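Long-range contacts in F-BAR domain only protein 1 (Danio rerio, PDB 5JP2), which probably acts in an early step of clathrin-mediated endocytosis, and binds an Eps15 peptide through its mu homology domain: residues F31-K42 and S136-L147; P172-L183 and P241-A252. All coordinates share one frame; numbering follows the deposited sequence.

Contact 1. Residues F31-K42 and S136-L147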
loop_
_atom_site.group_PDB
_atom_site.type_symbol
_atom_site.label_atom_id
_atom_site.label_comp_id
_atom_site.label_asym_id
_atom_site.label_seq_id
_atom_site.Cartn_x
_atom_site.Cartn_y
_atom_site.Cartn_z
ATOM N N PHE B 31 7.557 -11.866 11.269
ATOM C CA PHE B 31 8.855 -12.003 11.897
ATOM C C PHE B 31 8.758 -13.146 12.890
ATOM O O PHE B 31 7.977 -13.077 13.841
ATOM C CB PHE B 31 9.265 -10.707 12.581
ATOM C CG PHE B 31 9.537 -9.579 11.632
ATOM C CD1 PHE B 31 8.510 -8.783 11.155
ATOM C CD2 PHE B 31 10.823 -9.287 11.243
ATOM C CE1 PHE B 31 8.769 -7.734 10.301
ATOM C CE2 PHE B 31 11.079 -8.244 10.386
ATOM C CZ PHE B 31 10.051 -7.470 9.914
ATOM N N ARG B 32 9.518 -14.208 12.642
ATOM C CA ARG B 32 9.332 -15.439 13.394
ATOM C C ARG B 32 9.805 -15.305 14.829
ATOM O O ARG B 32 9.220 -15.905 15.731
ATOM C CB ARG B 32 10.061 -16.592 12.708
ATOM C CG ARG B 32 9.529 -16.932 11.333
ATOM C CD ARG B 32 9.950 -18.337 10.907
ATOM N NE ARG B 32 9.660 -19.314 11.952
ATOM C CZ ARG B 32 8.455 -19.823 12.190
ATOM N NH1 ARG B 32 8.287 -20.696 13.172
ATOM N NH2 ARG B 32 7.415 -19.459 11.451
ATOM N N GLY B 33 10.859 -14.546 15.067
ATOM C CA GLY B 33 11.385 -14.473 16.407
ATOM C C GLY B 33 12.368 -15.603 16.659
ATOM O O GLY B 33 12.972 -16.150 15.738
ATOM N N GLY B 34 12.518 -15.959 17.927
ATOM C CA GLY B 34 13.479 -16.997 18.192
ATOM C C GLY B 34 14.895 -16.515 17.922
ATOM O O GLY B 34 15.211 -15.326 17.990
ATOM N N GLU B 35 15.756 -17.474 17.595
ATOM C CA GLU B 35 17.172 -17.180 17.443
ATOM C C GLU B 35 17.408 -16.133 16.373
ATOM O O GLU B 35 17.895 -15.037 16.658
ATOM C CB GLU B 35 17.953 -18.441 17.079
ATOM C CG GLU B 35 18.187 -19.417 18.209
ATOM C CD GLU B 35 19.300 -20.386 17.877
ATOM O OE1 GLU B 35 19.984 -20.158 16.859
ATOM O OE2 GLU B 35 19.494 -21.368 18.623
ATOM N N HIS B 36 17.030 -16.462 15.145
ATOM C CA HIS B 36 17.394 -15.653 13.995
ATOM C C HIS B 36 16.326 -14.645 13.601
ATOM O O HIS B 36 16.607 -13.780 12.772
ATOM C CB HIS B 36 17.678 -16.577 12.809
ATOM C CG HIS B 36 18.511 -17.769 13.162
ATOM N ND1 HIS B 36 19.830 -17.673 13.549
ATOM C CD2 HIS B 36 18.203 -19.087 13.200
ATOM C CE1 HIS B 36 20.300 -18.881 13.804
ATOM N NE2 HIS B 36 19.333 -19.757 13.599
ATOM N N ASN B 37 15.139 -14.715 14.196
ATOM C CA ASN B 37 14.032 -13.820 13.876
ATOM C C ASN B 37 13.886 -13.650 12.368
ATOM O O ASN B 37 13.937 -12.542 11.835
ATOM C CB ASN B 37 14.210 -12.469 14.563
ATOM C CG ASN B 37 12.982 -11.585 14.448
ATOM O OD1 ASN B 37 11.853 -12.062 14.460
ATOM N ND2 ASN B 37 13.205 -10.286 14.337
ATOM N N ARG B 38 13.720 -14.771 11.673
ATOM C CA ARG B 38 13.600 -14.732 10.224
ATOM C C ARG B 38 12.259 -14.124 9.836
ATOM O O ARG B 38 11.283 -14.203 10.586
ATOM C CB ARG B 38 13.734 -16.134 9.627
ATOM C CG ARG B 38 15.160 -16.664 9.558
ATOM C CD ARG B 38 15.181 -18.174 9.361
ATOM N NE ARG B 38 16.518 -18.752 9.486
ATOM C CZ ARG B 38 16.749 -20.052 9.638
ATOM N NH1 ARG B 38 15.733 -20.901 9.675
ATOM N NH2 ARG B 38 17.991 -20.508 9.757
ATOM N N CYS B 39 12.197 -13.524 8.648
ATOM C CA CYS B 39 10.965 -12.859 8.261
ATOM C C CYS B 39 10.562 -13.192 6.833
ATOM O O CYS B 39 11.375 -13.578 6.001
ATOM C CB CYS B 39 11.069 -11.343 8.425
ATOM S SG CYS B 39 11.630 -10.498 6.997
ATOM N N LEU B 40 9.269 -13.046 6.579
ATOM C CA LEU B 40 8.678 -13.162 5.257
ATOM C C LEU B 40 7.881 -11.901 4.954
ATOM O O LEU B 40 7.127 -11.430 5.802
ATOM C CB LEU B 40 7.757 -14.376 5.189
ATOM C CG LEU B 40 8.256 -15.634 5.891
ATOM C CD1 LEU B 40 7.093 -16.519 6.320
ATOM C CD2 LEU B 40 9.192 -16.385 4.969
ATOM N N VAL B 41 8.011 -11.378 3.743
ATOM C CA VAL B 41 7.274 -10.199 3.309
ATOM C C VAL B 41 6.532 -10.484 2.001
ATOM O O VAL B 41 7.111 -11.033 1.061
ATOM C CB VAL B 41 8.217 -8.995 3.147
ATOM C CG1 VAL B 41 7.452 -7.803 2.626
ATOM C CG2 VAL B 41 8.851 -8.663 4.460
ATOM N N LYS B 42 5.260 -10.084 1.935
ATOM C CA LYS B 42 4.476 -10.096 0.700
ATOM C C LYS B 42 3.791 -8.748 0.477
ATOM O O LYS B 42 2.958 -8.324 1.282
ATOM C CB LYS B 42 3.420 -11.206 0.708
ATOM C CG LYS B 42 2.732 -11.353 -0.649
ATOM C CD LYS B 42 1.681 -12.438 -0.693
ATOM C CE LYS B 42 0.435 -12.029 0.042
ATOM N NZ LYS B 42 -0.734 -12.837 -0.349
ATOM N N SER B 136 7.438 -10.591 -3.188
ATOM C CA SER B 136 7.690 -11.423 -2.021
ATOM C C SER B 136 9.170 -11.444 -1.714
ATOM O O SER B 136 9.996 -11.408 -2.625
ATOM C CB SER B 136 7.227 -12.857 -2.230
ATOM O OG SER B 136 5.844 -12.924 -2.489
ATOM N N SER B 137 9.503 -11.510 -0.432
ATOM C CA SER B 137 10.901 -11.597 -0.053
ATOM C C SER B 137 11.025 -12.264 1.306
ATOM O O SER B 137 10.094 -12.246 2.108
ATOM C CB SER B 137 11.565 -10.225 -0.034
ATOM O OG SER B 137 12.934 -10.343 -0.356
ATOM N N GLN B 138 12.156 -12.924 1.523
ATOM C CA GLN B 138 12.584 -13.337 2.851
ATOM C C GLN B 138 13.632 -12.391 3.418
ATOM O O GLN B 138 14.186 -12.652 4.484
ATOM C CB GLN B 138 13.115 -14.766 2.815
ATOM C CG GLN B 138 12.062 -15.778 2.418
ATOM C CD GLN B 138 12.569 -17.198 2.456
ATOM O OE1 GLN B 138 13.773 -17.437 2.519
ATOM N NE2 GLN B 138 11.650 -18.155 2.425
ATOM N N ASP B 139 13.933 -11.317 2.700
ATOM C CA ASP B 139 14.919 -10.336 3.120
ATOM C C ASP B 139 14.215 -9.245 3.917
ATOM O O ASP B 139 13.378 -8.532 3.358
ATOM C CB ASP B 139 15.599 -9.743 1.897
ATOM C CG ASP B 139 16.788 -8.894 2.241
ATOM O OD1 ASP B 139 16.931 -8.471 3.405
ATOM O OD2 ASP B 139 17.591 -8.632 1.327
ATOM N N PRO B 140 14.529 -9.067 5.204
ATOM C CA PRO B 140 13.851 -8.017 5.980
ATOM C C PRO B 140 14.040 -6.637 5.408
ATOM O O PRO B 140 13.279 -5.731 5.749
ATOM C CB PRO B 140 14.482 -8.144 7.373
ATOM C CG PRO B 140 15.723 -8.922 7.171
ATOM C CD PRO B 140 15.472 -9.830 6.023
ATOM N N SER B 141 15.020 -6.448 4.533
ATOM C CA SER B 141 15.247 -5.150 3.921
ATOM C C SER B 141 14.050 -4.652 3.138
ATOM O O SER B 141 14.013 -3.477 2.771
ATOM C CB SER B 141 16.415 -5.238 2.972
ATOM O OG SER B 141 16.117 -6.121 1.918
ATOM N N ARG B 142 13.100 -5.520 2.833
ATOM C CA ARG B 142 11.899 -5.111 2.133
ATOM C C ARG B 142 10.815 -4.632 3.084
ATOM O O ARG B 142 9.816 -4.077 2.632
ATOM C CB ARG B 142 11.353 -6.264 1.285
ATOM C CG ARG B 142 12.093 -6.655 -0.014
ATOM C CD ARG B 142 13.573 -6.320 -0.094
ATOM N NE ARG B 142 14.096 -6.582 -1.435
ATOM C CZ ARG B 142 15.292 -6.199 -1.868
ATOM N NH1 ARG B 142 16.111 -5.521 -1.076
ATOM N NH2 ARG B 142 15.669 -6.487 -3.104
ATOM N N ALA B 143 10.977 -4.823 4.354
ATOM C CA ALA B 143 9.938 -4.434 5.288
ATOM C C ALA B 143 10.249 -3.078 5.876
ATOM O O ALA B 143 11.343 -2.881 6.404
ATOM C CB ALA B 143 9.813 -5.457 6.407
ATOM N N PRO B 144 9.327 -2.125 5.817
ATOM C CA PRO B 144 9.635 -0.787 6.326
ATOM C C PRO B 144 9.833 -0.732 7.826
ATOM O O PRO B 144 10.576 0.124 8.322
ATOM C CB PRO B 144 8.417 0.033 5.894
ATOM C CG PRO B 144 7.356 -0.933 5.708
ATOM C CD PRO B 144 7.977 -2.203 5.253
ATOM N N LEU B 145 9.192 -1.607 8.574
ATOM C CA LEU B 145 9.269 -1.583 10.021
ATOM C C LEU B 145 9.761 -2.941 10.497
ATOM O O LEU B 145 9.117 -3.962 10.250
ATOM C CB LEU B 145 7.906 -1.238 10.611
ATOM C CG LEU B 145 7.824 -1.087 12.115
ATOM C CD1 LEU B 145 8.706 0.021 12.565
ATOM C CD2 LEU B 145 6.410 -0.857 12.548
ATOM N N LEU B 146 10.914 -2.953 11.136
ATOM C CA LEU B 146 11.508 -4.177 11.632
ATOM C C LEU B 146 10.990 -4.452 13.027
ATOM O O LEU B 146 10.969 -3.553 13.862
ATOM C CB LEU B 146 13.022 -4.076 11.645
ATOM C CG LEU B 146 13.622 -4.839 10.484
ATOM C CD1 LEU B 146 13.250 -4.152 9.204
ATOM C CD2 LEU B 146 15.117 -4.963 10.653
ATOM N N LEU B 147 10.553 -5.685 13.264
ATOM C CA LEU B 147 9.999 -6.097 14.543
ATOM C C LEU B 147 10.807 -7.239 15.140
ATOM O O LEU B 147 11.197 -8.169 14.432
ATOM C CB LEU B 147 8.554 -6.554 14.401
ATOM C CG LEU B 147 7.593 -5.638 13.673
ATOM C CD1 LEU B 147 6.219 -6.218 13.718
ATOM C CD2 LEU B 147 7.637 -4.261 14.263
HETATM O O HOH W 1 14.151 -13.668 7.227
#
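The Phe31 ring lies against the backbone of the strand that starts at Leu145. Leu147 N sits over the centre of one ring face, 3.8 Å above its plane. The Leu147 side chain crosses that of Phe31 at about a right angle, with its CB 3.9 Å from Phe31 CD1. Phe31 CZ reaches Ala143 CB at 4.1 Å. Phe31 CG stands beside its own backbone N (chi1 -67°), and this sends the ring toward residues 143-147.

Asn37 grips the same strand through its amide. ND2 donates to Leu147 O at 2.9 Å, nearly straight at 166°. The donor lies in the carbonyl plane, on a lone pair, and the oxygen lies almost in the amide plane of Asn37.

Within the mu homology domain, Phe31, ending strand 17-31, and Asn37 tie the large mixed sheet to strand 145-154 of a separate four-stranded sheet. Val41 and Ser137 form an antiparallel hydrogen-bonded pair between strands 39-52 and 125-137, and Lys42 and Ser136 the non-hydrogen-bonded pair next to it. The chain then leaves that sheet through an Asx turn, in which Asp139 OD1 accepts from Ser141 N, and a 3-10 segment at 140-142.

Cys39 SG rests on the Pro140 ring, 3.7 Å from CB. Ala143 CB meets Val41 CG2 at 3.9 Å, so the one methyl of Ala143 touches both Val41 and the Phe31 ring. Leu40 and Gln138 run side by side in the same direction, Leu40 CD2 3.9 Å from Gln138 CG. Tyr280 packs on Ala143 and Leu147, and its hydroxyl is hydrogen-bonded to Leu145 O.

Contact 2. Residues P172-L183 and P241-A252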
loop_
_atom_site.group_PDB
_atom_site.type_symbol
_atom_site.label_atom_id
_atom_site.label_comp_id
_atom_site.label_asym_id
_atom_site.label_seq_id
_atom_site.Cartn_x
_atom_site.Cartn_y
_atom_site.Cartn_z
ATOM N N PRO B 172 10.737 3.332 2.924
ATOM C CA PRO B 172 10.649 4.432 1.963
ATOM C C PRO B 172 10.770 5.768 2.672
ATOM O O PRO B 172 10.688 5.861 3.897
ATOM C CB PRO B 172 9.261 4.250 1.350
ATOM C CG PRO B 172 8.474 3.642 2.428
ATOM C CD PRO B 172 9.424 2.717 3.158
ATOM N N ALA B 173 10.944 6.824 1.885
ATOM C CA ALA B 173 11.110 8.150 2.461
ATOM C C ALA B 173 9.735 8.763 2.641
ATOM O O ALA B 173 9.213 9.410 1.733
ATOM C CB ALA B 173 11.986 9.021 1.573
ATOM N N THR B 174 9.204 8.629 3.852
ATOM C CA THR B 174 7.913 9.150 4.269
ATOM C C THR B 174 7.659 8.646 5.677
ATOM O O THR B 174 8.364 7.767 6.164
ATOM C CB THR B 174 6.767 8.746 3.326
ATOM O OG1 THR B 174 5.539 9.323 3.792
ATOM C CG2 THR B 174 6.602 7.238 3.235
ATOM N N GLN B 175 6.678 9.219 6.342
ATOM C CA GLN B 175 6.307 8.779 7.666
ATOM C C GLN B 175 5.382 7.571 7.607
ATOM O O GLN B 175 4.595 7.407 6.676
ATOM C CB GLN B 175 5.613 9.911 8.407
ATOM C CG GLN B 175 6.453 11.121 8.592
ATOM C CD GLN B 175 5.971 11.931 9.762
ATOM O OE1 GLN B 175 4.780 12.203 9.888
ATOM N NE2 GLN B 175 6.890 12.312 10.638
ATOM N N LEU B 176 5.457 6.745 8.637
ATOM C CA LEU B 176 4.418 5.770 8.908
ATOM C C LEU B 176 3.462 6.374 9.926
ATOM O O LEU B 176 3.886 6.796 10.999
ATOM C CB LEU B 176 5.034 4.471 9.434
ATOM C CG LEU B 176 6.225 3.912 8.629
ATOM C CD1 LEU B 176 6.876 2.792 9.356
ATOM C CD2 LEU B 176 5.832 3.439 7.255
ATOM N N THR B 177 2.182 6.417 9.598
ATOM C CA THR B 177 1.194 7.064 10.443
ATOM C C THR B 177 0.118 6.058 10.833
ATOM O O THR B 177 0.115 4.925 10.380
ATOM C CB THR B 177 0.593 8.289 9.738
ATOM O OG1 THR B 177 -0.213 7.881 8.632
ATOM C CG2 THR B 177 1.693 9.171 9.213
ATOM N N SER B 178 -0.810 6.499 11.677
ATOM C CA SER B 178 -1.836 5.634 12.263
ATOM C C SER B 178 -1.237 4.334 12.809
ATOM O O SER B 178 -1.781 3.248 12.633
ATOM C CB SER B 178 -2.937 5.344 11.246
ATOM O OG SER B 178 -3.712 6.497 11.000
ATOM N N VAL B 179 -0.115 4.458 13.502
ATOM C CA VAL B 179 0.633 3.305 13.974
ATOM C C VAL B 179 -0.013 2.749 15.235
ATOM O O VAL B 179 -0.211 3.468 16.212
ATOM C CB VAL B 179 2.102 3.666 14.223
ATOM C CG1 VAL B 179 2.883 2.417 14.600
ATOM C CG2 VAL B 179 2.696 4.311 12.995
ATOM N N GLN B 180 -0.339 1.464 15.204
ATOM C CA GLN B 180 -0.926 0.746 16.320
ATOM C C GLN B 180 -0.216 -0.588 16.509
ATOM O O GLN B 180 0.226 -1.210 15.551
ATOM C CB GLN B 180 -2.406 0.469 16.091
ATOM C CG GLN B 180 -3.304 1.659 16.112
ATOM C CD GLN B 180 -4.752 1.259 15.999
ATOM O OE1 GLN B 180 -5.061 0.091 15.805
ATOM N NE2 GLN B 180 -5.650 2.220 16.126
ATOM N N VAL B 181 -0.163 -1.050 17.746
ATOM C CA VAL B 181 0.382 -2.358 18.064
ATOM C C VAL B 181 -0.663 -3.096 18.870
ATOM O O VAL B 181 -1.157 -2.577 19.872
ATOM C CB VAL B 181 1.704 -2.275 18.841
ATOM C CG1 VAL B 181 2.218 -3.687 19.181
ATOM C CG2 VAL B 181 2.715 -1.527 18.038
ATOM N N LEU B 182 -0.987 -4.305 18.437
ATOM C CA LEU B 182 -2.073 -5.089 18.999
ATOM C C LEU B 182 -1.524 -6.397 19.538
ATOM O O LEU B 182 -0.872 -7.149 18.809
ATOM C CB LEU B 182 -3.141 -5.357 17.947
ATOM C CG LEU B 182 -3.696 -4.098 17.285
ATOM C CD1 LEU B 182 -4.347 -4.418 15.973
ATOM C CD2 LEU B 182 -4.682 -3.472 18.205
ATOM N N LEU B 183 -1.767 -6.650 20.810
ATOM C CA LEU B 183 -1.436 -7.923 21.443
ATOM C C LEU B 183 -2.729 -8.544 21.952
ATOM O O LEU B 183 -3.342 -8.002 22.886
ATOM C CB LEU B 183 -0.442 -7.721 22.582
ATOM C CG LEU B 183 -0.142 -8.917 23.473
ATOM C CD1 LEU B 183 0.495 -10.049 22.694
ATOM C CD2 LEU B 183 0.756 -8.475 24.577
ATOM N N PRO B 241 2.042 -15.950 22.122
ATOM C CA PRO B 241 1.222 -14.900 21.519
ATOM C C PRO B 241 1.978 -14.196 20.409
ATOM O O PRO B 241 3.209 -14.180 20.368
ATOM C CB PRO B 241 0.945 -13.957 22.688
ATOM C CG PRO B 241 2.142 -14.110 23.554
ATOM C CD PRO B 241 2.563 -15.550 23.439
ATOM N N SER B 242 1.210 -13.622 19.489
ATOM C CA SER B 242 1.749 -12.857 18.377
ATOM C C SER B 242 1.250 -11.428 18.460
ATOM O O SER B 242 0.109 -11.184 18.843
ATOM C CB SER B 242 1.319 -13.447 17.046
ATOM O OG SER B 242 2.007 -14.644 16.762
ATOM N N LEU B 243 2.097 -10.485 18.086
ATOM C CA LEU B 243 1.705 -9.088 18.047
ATOM C C LEU B 243 1.438 -8.660 16.610
ATOM O O LEU B 243 2.150 -9.063 15.690
ATOM C CB LEU B 243 2.792 -8.202 18.647
ATOM C CG LEU B 243 3.137 -8.443 20.115
ATOM C CD1 LEU B 243 4.436 -9.196 20.209
ATOM C CD2 LEU B 243 3.222 -7.154 20.845
ATOM N N ALA B 244 0.407 -7.849 16.425
ATOM C CA ALA B 244 0.072 -7.271 15.135
ATOM C C ALA B 244 0.341 -5.775 15.156
ATOM O O ALA B 244 0.052 -5.098 16.147
ATOM C CB ALA B 244 -1.386 -7.538 14.776
ATOM N N VAL B 245 0.920 -5.276 14.065
ATOM C CA VAL B 245 1.195 -3.861 13.868
ATOM C C VAL B 245 0.414 -3.350 12.668
ATOM O O VAL B 245 0.340 -4.007 11.627
ATOM C CB VAL B 245 2.697 -3.596 13.680
ATOM C CG1 VAL B 245 2.961 -2.112 13.607
ATOM C CG2 VAL B 245 3.468 -4.201 14.819
ATOM N N GLN B 246 -0.129 -2.150 12.810
ATOM C CA GLN B 246 -0.883 -1.486 11.766
ATOM C C GLN B 246 -0.272 -0.126 11.501
ATOM O O GLN B 246 0.113 0.576 12.432
ATOM C CB GLN B 246 -2.344 -1.348 12.167
ATOM C CG GLN B 246 -2.958 -2.692 12.481
ATOM C CD GLN B 246 -4.398 -2.588 12.849
ATOM O OE1 GLN B 246 -4.795 -1.690 13.576
ATOM N NE2 GLN B 246 -5.187 -3.540 12.397
ATOM N N PHE B 247 -0.178 0.239 10.233
ATOM C CA PHE B 247 0.265 1.575 9.878
ATOM C C PHE B 247 -0.134 1.863 8.442
ATOM O O PHE B 247 -0.598 0.987 7.714
ATOM C CB PHE B 247 1.775 1.748 10.094
ATOM C CG PHE B 247 2.637 0.785 9.321
ATOM C CD1 PHE B 247 2.834 0.933 7.948
ATOM C CD2 PHE B 247 3.304 -0.236 9.984
ATOM C CE1 PHE B 247 3.635 0.053 7.249
ATOM C CE2 PHE B 247 4.117 -1.114 9.296
ATOM C CZ PHE B 247 4.287 -0.958 7.918
ATOM N N VAL B 248 0.120 3.105 8.030
ATOM C CA VAL B 248 -0.332 3.665 6.769
ATOM C C VAL B 248 0.778 4.593 6.313
ATOM O O VAL B 248 1.585 5.060 7.111
ATOM C CB VAL B 248 -1.681 4.420 6.931
ATOM C CG1 VAL B 248 -2.003 5.285 5.745
ATOM C CG2 VAL B 248 -2.804 3.456 7.160
ATOM N N GLY B 249 0.824 4.856 5.018
ATOM C CA GLY B 249 1.797 5.771 4.465
ATOM C C GLY B 249 1.260 6.368 3.185
ATOM O O GLY B 249 0.261 5.915 2.635
ATOM N N SER B 250 1.899 7.447 2.755
ATOM C CA SER B 250 1.513 8.111 1.525
ATOM C C SER B 250 2.740 8.783 0.959
ATOM O O SER B 250 3.639 9.170 1.701
ATOM C CB SER B 250 0.420 9.149 1.749
ATOM O OG SER B 250 0.919 10.158 2.590
ATOM N N GLY B 251 2.763 8.941 -0.356
ATOM C CA GLY B 251 3.825 9.657 -1.013
ATOM C C GLY B 251 4.939 8.785 -1.523
ATOM O O GLY B 251 5.805 9.273 -2.250
ATOM N N ALA B 252 4.936 7.509 -1.188
ATOM C CA ALA B 252 5.925 6.585 -1.707
ATOM C C ALA B 252 5.270 5.229 -1.875
ATOM O O ALA B 252 4.197 4.968 -1.333
ATOM C CB ALA B 252 7.140 6.486 -0.784
HETATM O O HOH W 2 2.966 8.647 5.126
#
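Thr174 OG1 donates to Ser250 O at 2.8 Å, approaching nearly along the C=O axis. OG1 stands opposite the backbone N (chi1 -179°), which turns it to this carbonyl and brings CG2 of Thr174 within 4.1 Å of Ala252 CB. Ala252 CB also packs on Pro172 CB at 3.7 Å. A water donates to Thr174 OG1 and Gln175 O and accepts from Ser250 N. A valine in place of Thr174 would probably leave Ser250 O without this hydroxyl donor and the water with one acceptor fewer.

Further along, backbone pairs carry the contact. Thr177 and Val248, Gln180 and Gln246, and Leu182 and Ala244 are antiparallel hydrogen-bonded pairs. A beta bulge shifts the register by one residue between the first two, where the chain turns a corner at Ser178.

On one face, Leu176 lies alongside Phe247 and points the same way, its CD2 4.0 Å from Phe247 CD1. Val179 CG2 touches Phe247 CB, and Val181 CG1 meets Leu243 CD2 at 4.0 Å. On the other face, the Leu182 side chain crosses that of Gln246 at a slant, with Leu182 CD1 3.6 Å from Gln246 CD. Val248 packs on an aromatic side chain of the bound peptide.

Tyr280 meets Phe247 edge-to-face, and Thr277 OG1 is hydrogen-bonded to Phe247 N. In the sheet, strand 242-250 runs between 179-184 and 266-283, and strand 206-210 lies beyond 179-184.

Overall arrangement
Contact 1 closes before contact 2 opens along the chain. Both lie within the mu homology domain, their centres about 15 Å apart. They share one large mixed sheet: strands 125-137 and 39-52 are neighbours in it, and 242-250 and 179-184 pair further across, past 17-31 and 266-283. Strand 145-154 and the Pro144 just before it join the two contacts by packing. Leu147 CD1 lies 3.6 Å from Val245 CG2, and Pro144 CG 3.8 Å from Phe247 CZ. This packing holds a separate four-stranded sheet against the mixed sheet, whose strand 242-250 presents Val248 to the bound peptide. The Leu146 side chain of contact 1 is about 5 Å from the bound zinc ion.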